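Side-chain contacts in gamma-glutamyltransferase 1 Threonine peptidase. MEROPS family T03 (Pseudomonas nitroreducens, PDB 7D9E), which catalyses transfer of the gamma-glutamyl group from peptides such as glutathione to amino acids, or its hydrolysis to glutamate: residues D39-D42 and D43-S46; Q103-N106 and N107-F111; L128-D132 and T133-D137; D148-A152 and M153-L157. All blocks are in the same frame, centred on the assembly; numbering follows the deposited sequence. Where two conformers were deposited one is given.

Contact 1 (D39-D42 and D43-S46); sequences DEMD and DFSS. With DON (6-diazenyl-5-oxo-L-norleucine), chain D.
Glu40 and Asp43 meet across a single 3-10 turn and grip the amino end of the bound DON. The turn is part of the gamma-glutamyl pocket of this N-terminal nucleophile hydrolase. Glu40 O closes the turn by accepting a hydrogen bond from Asp43 N at 2.9 Å. The side chain of Glu40 bends at chi2 and sets OE2 2.8 Å from DON N, which donates to it. Glu40 has a second conformer, so its geometry here is less certain. Asp43 OD2 is the other acceptor, 2.6 Å from DON N. The two carboxylate planes are 47° apart, and Glu40 OE2 lies 3.4 Å from Asp43 OD2. Arg94 of the large subunit makes salt bridges to both and, with the ligand amine, probably offsets their repulsion. With an alanine at Asp43, the DON amine would probably lose an acceptor and Arg94 of the large subunit a salt-bridge mate. Next comes Met41, whose O accepts a hydrogen bond from Phe44 N at 3.1 Å. The donor sits well above the carbonyl plane, 54° out of it. The sulfur of Met41 meets the edge of the Phe44 ring in its plane, a Met-aromatic contact, with SD 3.7 Å from CE2. Asp42 has its CG anti to the backbone N (chi1 -171°), and its carboxylate is bonded outside the turn. Its OD1 bonds to Ser118 OG of the large subunit, and its OD2 to Ala53 N. One water also donates to Asp42 OD2 at 2.7 Å and to Asp43 OD1 at 2.9 Å.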
# COMPACT_ATOMS: atom_id res chain seq x y z
N ASP B 39 2.23 11.94 -5.44
CA ASP B 39 2.03 11.87 -6.90
C ASP B 39 1.09 10.73 -7.26
O ASP B 39 1.36 9.96 -8.20
CB ASP B 39 3.35 11.85 -7.71
CG ASP B 39 4.32 10.70 -7.36
OD1 ASP B 39 3.99 9.88 -6.50
OD2 ASP B 39 5.44 10.69 -7.95
N GLU B 40 -0.02 10.62 -6.53
CA GLU B 40 -0.94 9.50 -6.72
C GLU B 40 -1.68 9.55 -8.05
O GLU B 40 -2.22 8.53 -8.48
CB GLU B 40 -1.96 9.48 -5.59
CG GLU B 40 -2.27 8.12 -5.05
CD GLU B 40 -1.15 7.55 -4.21
OE1 GLU B 40 -0.84 8.14 -3.13
OE2 GLU B 40 -0.61 6.49 -4.59
N MET B 41 -1.71 10.71 -8.71
CA MET B 41 -2.44 10.81 -9.96
C MET B 41 -1.93 9.81 -10.99
O MET B 41 -2.67 9.41 -11.90
CB MET B 41 -2.38 12.27 -10.54
CG MET B 41 -3.12 13.23 -9.55
SD MET B 41 -4.98 12.98 -9.59
CE MET B 41 -5.25 13.50 -11.30
N ASP B 42 -0.68 9.35 -10.86
CA ASP B 42 -0.14 8.41 -11.83
C ASP B 42 -0.80 7.03 -11.73
O ASP B 42 -0.60 6.19 -12.62
CB ASP B 42 1.37 8.26 -11.68
CG ASP B 42 1.98 7.45 -12.81
OD1 ASP B 42 1.93 7.93 -13.96
OD2 ASP B 42 2.53 6.35 -12.57
N ASP B 43 -1.55 6.76 -10.68
CA ASP B 43 -2.27 5.50 -10.58
C ASP B 43 -3.54 5.46 -11.43
O ASP B 43 -4.09 4.37 -11.62
CB ASP B 43 -2.58 5.25 -9.12
CG ASP B 43 -1.42 4.61 -8.36
OD1 ASP B 43 -0.36 4.27 -8.98
OD2 ASP B 43 -1.54 4.47 -7.13
N PHE B 44 -4.02 6.60 -11.91
CA PHE B 44 -5.06 6.55 -12.93
C PHE B 44 -4.46 6.04 -14.24
O PHE B 44 -3.25 6.07 -14.45
CB PHE B 44 -5.62 7.94 -13.22
CG PHE B 44 -6.58 8.48 -12.20
CD1 PHE B 44 -7.78 7.87 -11.94
CD2 PHE B 44 -6.26 9.66 -11.51
CE1 PHE B 44 -8.69 8.42 -11.02
CE2 PHE B 44 -7.16 10.20 -10.59
CZ PHE B 44 -8.37 9.59 -10.36
N SER B 45 -5.32 5.58 -15.14
CA SER B 45 -4.93 5.41 -16.53
C SER B 45 -4.87 6.79 -17.19
O SER B 45 -5.87 7.51 -17.23
CB SER B 45 -5.93 4.51 -17.25
OG SER B 45 -5.55 4.31 -18.60
N SER B 46 -3.69 7.17 -17.70
CA SER B 46 -3.53 8.46 -18.37
C SER B 46 -3.97 8.40 -19.82
O SER B 46 -4.28 9.44 -20.41
CB SER B 46 -2.06 8.89 -18.34
OG SER B 46 -1.58 9.06 -17.02
O DON D . -1.68 2.73 -4.46
C DON D . -0.82 1.96 -5.15
OXT DON D . -1.15 0.83 -5.48
CA DON D . 0.54 2.63 -5.29
N DON D . 0.41 4.06 -5.47
CB DON D . 1.29 2.12 -4.04
C1E DON D . 2.61 2.80 -3.86
C1D DON D . 3.38 2.05 -2.80
O1J DON D . 2.89 1.08 -2.20
O HOH W 1 2.10 5.19 -10.12

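Contact 2 (Q103-N106 and N107-F111); sequences QVLN and NVYDF. With GOL (glycerol), chain E.
Asn106 O takes two backbone hydrogen bonds from the following residues, near the C-terminal end of helix 97-109. Asp110 N donates to Asn106 O at 2.8 Å, and Phe111 N at 3.0 Å. The Phe111 bond reaches back five residues, where the Asp110 bond reaches back four. Earlier in the helix, Asn107 N, Val108 N and Tyr109 N bond to the carbonyls of Gln103, Val104 and Leu105 in the regular alpha-helical pattern.

The apolar contacts run along one side of the helix. Tyr109 CG lies anti to the carbonyl carbon (chi1 -72°), which sets the ring beside Leu105. The two side chains point the same way, with Leu105 CD2 4.0 Å from Tyr109 CE2. Leu105 O sits at the edge of the Tyr109 ring, in its plane. Val108 CG1 lies over one ring face, offset toward the rim.

The polar side chains have other partners. Asn107 CG lies 3.0 Å from Gln103 O, but its ND2 bonds to Ala118 O. A glycerol, probably from the crystallisation liquor, donates from O1 to Asn106 OD1 and from O2 to Asp110 OD1, each at 2.6 Å. Asn106 ND2 bonds to Tyr299 of the large subunit, and Asp110 OD2 forms a salt bridge with Lys282 of that chain. The chemistry is thus mixed. Leu105 and Tyr109 pack on the chain's own strands 77-81 and 84-90, while Asn106, Asp110 and the Tyr109 and Phe111 rings join the helix end to the large subunit by polar and edge-to-face contacts.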
# COMPACT_ATOMS: atom_id res chain seq x y z
N GLN B 103 1.84 -14.66 -1.69
CA GLN B 103 2.95 -15.56 -1.44
C GLN B 103 3.15 -15.78 0.05
O GLN B 103 3.33 -16.91 0.49
CB GLN B 103 4.22 -15.03 -2.12
CG GLN B 103 4.19 -15.25 -3.64
CD GLN B 103 5.26 -14.47 -4.36
OE1 GLN B 103 6.36 -14.99 -4.63
NE2 GLN B 103 4.96 -13.22 -4.69
N VAL B 104 3.09 -14.72 0.85
CA VAL B 104 3.26 -14.90 2.28
C VAL B 104 2.15 -15.79 2.84
O VAL B 104 2.40 -16.67 3.68
CB VAL B 104 3.37 -13.56 3.02
CG1 VAL B 104 3.39 -13.77 4.53
CG2 VAL B 104 4.63 -12.80 2.59
N LEU B 105 0.90 -15.58 2.40
CA LEU B 105 -0.20 -16.42 2.86
C LEU B 105 0.03 -17.87 2.46
O LEU B 105 -0.23 -18.80 3.25
CB LEU B 105 -1.53 -15.92 2.29
CG LEU B 105 -2.00 -14.57 2.82
CD1 LEU B 105 -3.21 -14.10 2.01
CD2 LEU B 105 -2.35 -14.63 4.29
N ASN B 106 0.48 -18.11 1.22
CA ASN B 106 0.79 -19.47 0.82
C ASN B 106 1.86 -20.08 1.72
O ASN B 106 1.77 -21.24 2.11
CB ASN B 106 1.28 -19.52 -0.63
CG ASN B 106 0.19 -19.15 -1.63
OD1 ASN B 106 -0.99 -19.10 -1.30
ND2 ASN B 106 0.60 -18.99 -2.87
N ASN B 107 2.87 -19.29 2.06
CA ASN B 107 3.98 -19.79 2.88
C ASN B 107 3.51 -20.17 4.28
O ASN B 107 3.95 -21.18 4.83
CB ASN B 107 5.05 -18.71 2.94
CG ASN B 107 5.67 -18.45 1.59
OD1 ASN B 107 5.41 -19.19 0.63
ND2 ASN B 107 6.51 -17.43 1.50
N VAL B 108 2.63 -19.35 4.86
CA VAL B 108 2.10 -19.64 6.19
C VAL B 108 1.10 -20.79 6.16
O VAL B 108 1.17 -21.70 6.99
CB VAL B 108 1.47 -18.36 6.79
CG1 VAL B 108 0.72 -18.69 8.07
CG2 VAL B 108 2.51 -17.29 7.03
N TYR B 109 0.14 -20.75 5.24
CA TYR B 109 -1.02 -21.63 5.30
C TYR B 109 -0.89 -22.91 4.49
O TYR B 109 -1.58 -23.89 4.79
CB TYR B 109 -2.29 -20.87 4.88
CG TYR B 109 -2.71 -19.88 5.93
CD1 TYR B 109 -3.46 -20.31 7.01
CD2 TYR B 109 -2.37 -18.55 5.85
CE1 TYR B 109 -3.85 -19.43 8.00
CE2 TYR B 109 -2.74 -17.67 6.85
CZ TYR B 109 -3.49 -18.10 7.91
OH TYR B 109 -3.88 -17.28 8.92
N ASP B 110 -0.07 -22.92 3.45
CA ASP B 110 0.14 -24.12 2.66
C ASP B 110 1.47 -24.78 2.93
O ASP B 110 1.53 -26.00 3.05
CB ASP B 110 0.01 -23.79 1.16
CG ASP B 110 -1.41 -23.35 0.79
OD1 ASP B 110 -2.32 -23.44 1.64
OD2 ASP B 110 -1.61 -22.90 -0.36
N PHE B 111 2.55 -24.02 3.03
CA PHE B 111 3.85 -24.62 3.36
C PHE B 111 4.11 -24.68 4.85
O PHE B 111 5.07 -25.34 5.27
CB PHE B 111 4.97 -23.89 2.63
CG PHE B 111 4.90 -24.05 1.14
CD1 PHE B 111 5.29 -25.23 0.54
CD2 PHE B 111 4.40 -23.02 0.35
CE1 PHE B 111 5.21 -25.39 -0.83
CE2 PHE B 111 4.31 -23.17 -1.03
CZ PHE B 111 4.71 -24.37 -1.61
C1 GOL E . -3.64 -18.88 0.76
O1 GOL E . -3.26 -18.18 -0.37
C2 GOL E . -3.45 -20.38 0.45
O2 GOL E . -3.62 -21.16 1.60
C3 GOL E . -4.48 -20.76 -0.64
O3 GOL E . -4.32 -22.16 -0.89

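Contact 3 (L128-D132 and T133-D137); sequences LLPKD and TIYYD
The first torsions of Thr133 and Tyr135 bring Thr133 OG1 to Lys131 and the Tyr135 ring to Pro130. In Thr133 OG1 stands opposite the carbonyl carbon (chi1 -63°), and it comes 3.0 Å from Lys131 O. This distance suits a hydrogen bond, but the proton has another acceptor within reach. In Tyr135 a similar setting (chi1 -65°) sends the ring back alongside the strand to Pro130. The phenol oxygen does most of the touching. Tyr135 OH lies 3.1 Å from Pro130 CG and 3.2 Å from Pro130 CD, and the two side chains cross at about a right angle. Pro130 CD lies at the edge of the Tyr135 ring, near its plane. Thr133 CG2 lies over one face of that ring, near the rim and 3.7 Å above the plane. Arg96 makes a cation-pi contact with the same ring. Pro130 to Thr133 form a type II beta turn that leads into strand 133-136, the middle strand of a small mixed sheet. Asp132, third in the turn, has a positive phi (53°), as this turn type expects. The closing bond, Thr133 N to Pro130 O, is weak at 3.3 Å. The peptide bond before Pro130 is cis. One water bridges the turn, donating to Pro130 O at 3.0 Å and to Thr133 O at 2.8 Å. The charged ends of the turn are paired with the large subunit: Lys131 forms a salt bridge with Glu353 of that chain and Asp132 with Lys308 of that chain.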
# COMPACT_ATOMS: atom_id res chain seq x y z
N LEU B 128 1.19 -10.23 -16.39
CA LEU B 128 0.64 -10.34 -17.74
C LEU B 128 1.39 -9.47 -18.73
O LEU B 128 1.85 -9.95 -19.78
CB LEU B 128 -0.87 -10.07 -17.79
CG LEU B 128 -1.53 -10.28 -19.15
CD1 LEU B 128 -1.37 -11.74 -19.59
CD2 LEU B 128 -3.01 -9.92 -19.09
N LEU B 129 1.49 -8.17 -18.43
CA LEU B 129 2.28 -7.23 -19.21
C LEU B 129 3.24 -6.53 -18.26
O LEU B 129 2.80 -5.97 -17.24
CB LEU B 129 1.40 -6.19 -19.89
CG LEU B 129 0.37 -6.74 -20.87
CD1 LEU B 129 -0.50 -5.59 -21.35
CD2 LEU B 129 1.06 -7.43 -22.04
N PRO B 130 4.54 -6.48 -18.58
CA PRO B 130 5.19 -6.95 -19.81
C PRO B 130 5.10 -8.46 -20.04
O PRO B 130 5.13 -9.25 -19.08
CB PRO B 130 6.66 -6.54 -19.60
CG PRO B 130 6.60 -5.37 -18.67
CD PRO B 130 5.48 -5.73 -17.71
N LYS B 131 5.02 -8.84 -21.31
CA LYS B 131 4.75 -10.22 -21.68
C LYS B 131 5.77 -11.18 -21.08
O LYS B 131 6.98 -11.01 -21.25
CB LYS B 131 4.75 -10.35 -23.20
CG LYS B 131 4.67 -11.77 -23.70
CD LYS B 131 4.54 -11.82 -25.23
CE LYS B 131 4.44 -13.25 -25.70
NZ LYS B 131 4.30 -13.30 -27.18
N ASP B 132 5.26 -12.19 -20.37
CA ASP B 132 6.05 -13.33 -19.91
C ASP B 132 7.29 -12.91 -19.13
O ASP B 132 8.31 -13.59 -19.14
CB ASP B 132 6.42 -14.25 -21.08
CG ASP B 132 5.22 -14.96 -21.65
OD1 ASP B 132 4.19 -15.02 -20.95
OD2 ASP B 132 5.31 -15.47 -22.79
N THR B 133 7.18 -11.80 -18.42
CA THR B 133 8.28 -11.26 -17.64
C THR B 133 8.02 -11.52 -16.16
O THR B 133 6.95 -11.16 -15.63
CB THR B 133 8.42 -9.76 -17.92
OG1 THR B 133 8.77 -9.58 -19.30
CG2 THR B 133 9.50 -9.15 -17.05
N ILE B 134 8.97 -12.18 -15.51
CA ILE B 134 8.94 -12.39 -14.07
C ILE B 134 9.97 -11.47 -13.43
O ILE B 134 11.15 -11.48 -13.81
CB ILE B 134 9.23 -13.86 -13.70
CG1 ILE B 134 8.18 -14.78 -14.31
CG2 ILE B 134 9.24 -14.02 -12.17
CD1 ILE B 134 8.54 -16.26 -14.22
N TYR B 135 9.52 -10.69 -12.46
CA TYR B 135 10.38 -9.76 -11.74
C TYR B 135 10.89 -10.40 -10.46
O TYR B 135 10.17 -11.15 -9.78
CB TYR B 135 9.61 -8.48 -11.40
CG TYR B 135 9.22 -7.70 -12.62
CD1 TYR B 135 10.14 -6.90 -13.27
CD2 TYR B 135 7.94 -7.78 -13.13
CE1 TYR B 135 9.80 -6.19 -14.41
CE2 TYR B 135 7.59 -7.08 -14.26
CZ TYR B 135 8.52 -6.29 -14.89
OH TYR B 135 8.16 -5.59 -16.02
N TYR B 136 12.14 -10.09 -10.13
CA TYR B 136 12.77 -10.53 -8.89
C TYR B 136 13.52 -9.35 -8.30
O TYR B 136 13.73 -8.32 -8.97
CB TYR B 136 13.71 -11.73 -9.13
CG TYR B 136 14.88 -11.49 -10.05
CD1 TYR B 136 16.08 -10.97 -9.57
CD2 TYR B 136 14.82 -11.81 -11.41
CE1 TYR B 136 17.16 -10.76 -10.39
CE2 TYR B 136 15.90 -11.59 -12.25
CZ TYR B 136 17.06 -11.07 -11.74
OH TYR B 136 18.15 -10.86 -12.57
N ASP B 137 13.92 -9.46 -7.03
CA ASP B 137 14.69 -8.41 -6.38
C ASP B 137 16.12 -8.86 -6.10
O ASP B 137 16.49 -10.03 -6.27
CB ASP B 137 13.99 -7.84 -5.13
CG ASP B 137 13.83 -8.82 -4.00
OD1 ASP B 137 14.38 -9.95 -4.04
OD2 ASP B 137 13.14 -8.46 -3.01
O HOH W 2 4.90 -9.24 -16.05

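Contact 4 (D148-A152 and M153-L157); sequences DELKA and MGYTL
Tyr155 lies back against Leu150, at the point where helix 144-153 ends and the chain turns toward strand 156-159. CB of Tyr155 is 3.5 Å from Leu150 O. With CG beside the backbone N (chi1 -73°), the ring crosses the Leu150 side chain at a slant. CD2 of Tyr155 comes 3.4 Å from Leu150 O, which lies at the ring edge near its plane. The same CD2 is 3.9 Å from Leu150 CD2, and CE2 touches that methyl too. At the tip, OH bonds to His301 ND1 of the large subunit. An alanine at Tyr155 would probably open a gap beside Leu150 and leave His301 of the large subunit without this partner.

The turn itself is a Schellman motif. Tyr155 N donates to Leu150 O at 3.1 Å, and Gly154 N donates to Lys151 O at 3.0 Å. Gly154 has a phi of 118°, where a CB would press on the carbonyl O of Met153. Beyond the turn, Leu157 points back at the helix. Its CD1 is 3.9 Å from Lys151 CG, and its CD2 is 4.2 Å from Leu150 CB. The contact joins helix and last strand of a beta-alpha-beta unit. Backbone bonds and apolar packing fix the helix end, which leaves the Tyr155 hydroxyl to join it to the large subunit by a polar bond.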
# COMPACT_ATOMS: atom_id res chain seq x y z
N ASP B 148 17.01 -21.09 -14.66
CA ASP B 148 17.28 -21.68 -15.97
C ASP B 148 16.04 -22.40 -16.51
O ASP B 148 15.73 -22.30 -17.70
CB ASP B 148 18.46 -22.64 -15.88
CG ASP B 148 19.79 -21.91 -15.73
OD1 ASP B 148 19.85 -20.70 -16.04
OD2 ASP B 148 20.77 -22.56 -15.32
N GLU B 149 15.32 -23.11 -15.64
CA GLU B 149 14.11 -23.77 -16.10
C GLU B 149 13.06 -22.75 -16.52
O GLU B 149 12.40 -22.93 -17.56
CB GLU B 149 13.53 -24.70 -15.05
CG GLU B 149 12.37 -25.50 -15.66
CD GLU B 149 11.88 -26.63 -14.80
OE1 GLU B 149 12.59 -27.00 -13.85
OE2 GLU B 149 10.77 -27.14 -15.08
N LEU B 150 12.87 -21.70 -15.73
CA LEU B 150 11.88 -20.69 -16.11
C LEU B 150 12.23 -20.09 -17.47
O LEU B 150 11.35 -19.88 -18.30
CB LEU B 150 11.77 -19.61 -15.06
CG LEU B 150 11.15 -20.01 -13.73
CD1 LEU B 150 11.37 -18.94 -12.69
CD2 LEU B 150 9.67 -20.32 -13.90
N LYS B 151 13.51 -19.80 -17.70
CA LYS B 151 13.92 -19.28 -19.00
C LYS B 151 13.65 -20.30 -20.10
O LYS B 151 13.23 -19.93 -21.21
CB LYS B 151 15.39 -18.87 -18.97
CG LYS B 151 15.64 -17.62 -18.13
CD LYS B 151 17.02 -17.02 -18.41
CE LYS B 151 17.91 -17.06 -17.20
NZ LYS B 151 18.99 -16.03 -17.29
N ALA B 152 13.86 -21.59 -19.81
CA ALA B 152 13.56 -22.64 -20.78
C ALA B 152 12.08 -22.71 -21.11
O ALA B 152 11.72 -23.05 -22.25
CB ALA B 152 14.06 -23.99 -20.26
N MET B 153 11.19 -22.43 -20.14
CA MET B 153 9.76 -22.36 -20.44
C MET B 153 9.41 -21.18 -21.34
O MET B 153 8.35 -21.21 -21.99
CB MET B 153 8.91 -22.25 -19.17
CG MET B 153 9.21 -23.25 -18.06
SD MET B 153 7.91 -23.36 -16.81
CE MET B 153 6.50 -23.87 -17.79
N GLY B 154 10.25 -20.14 -21.38
CA GLY B 154 10.03 -18.99 -22.22
C GLY B 154 9.86 -17.68 -21.47
O GLY B 154 9.47 -16.66 -22.07
N TYR B 155 10.13 -17.67 -20.17
CA TYR B 155 10.03 -16.45 -19.39
C TYR B 155 11.27 -15.58 -19.54
O TYR B 155 12.39 -16.07 -19.71
CB TYR B 155 9.88 -16.78 -17.91
CG TYR B 155 8.53 -17.35 -17.51
CD1 TYR B 155 7.40 -16.54 -17.48
CD2 TYR B 155 8.39 -18.68 -17.15
CE1 TYR B 155 6.18 -17.06 -17.11
CE2 TYR B 155 7.19 -19.20 -16.78
CZ TYR B 155 6.08 -18.38 -16.75
OH TYR B 155 4.85 -18.87 -16.37
N THR B 156 11.05 -14.27 -19.47
CA THR B 156 12.11 -13.28 -19.30
C THR B 156 12.17 -12.94 -17.82
O THR B 156 11.13 -12.66 -17.21
CB THR B 156 11.80 -12.02 -20.11
OG1 THR B 156 11.79 -12.32 -21.51
CG2 THR B 156 12.83 -10.94 -19.83
N LEU B 157 13.36 -12.98 -17.24
CA LEU B 157 13.55 -12.67 -15.83
C LEU B 157 14.25 -11.33 -15.71
O LEU B 157 15.30 -11.13 -16.33
CB LEU B 157 14.39 -13.74 -15.13
CG LEU B 157 13.98 -15.18 -15.42
CD1 LEU B 157 14.86 -16.14 -14.64
CD2 LEU B 157 12.53 -15.43 -15.09

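In the fold
The four contacts follow one another along the chain, each within one continuous stretch. None nests in or crosses another. Contact 1 closes a turn in the long loop between strands 13-19 and 77-81, at the ligand pocket. Contact 2, centred about 32 Å from the centre of contact 1, ends helix 97-109 and packs it on strands 77-81 and 84-90. Contact 3 closes the turn between strands 125-126 and 133-136. Contact 4 closes the passage from helix 144-153 to strand 156-159. Contacts 3 and 4 touch where the turn and strand 133-136 run beside strand 156-159: Ile134 N to Thr156 O and Asp132 O to Thr156 N are both 2.8 Å, probable hydrogen bonds.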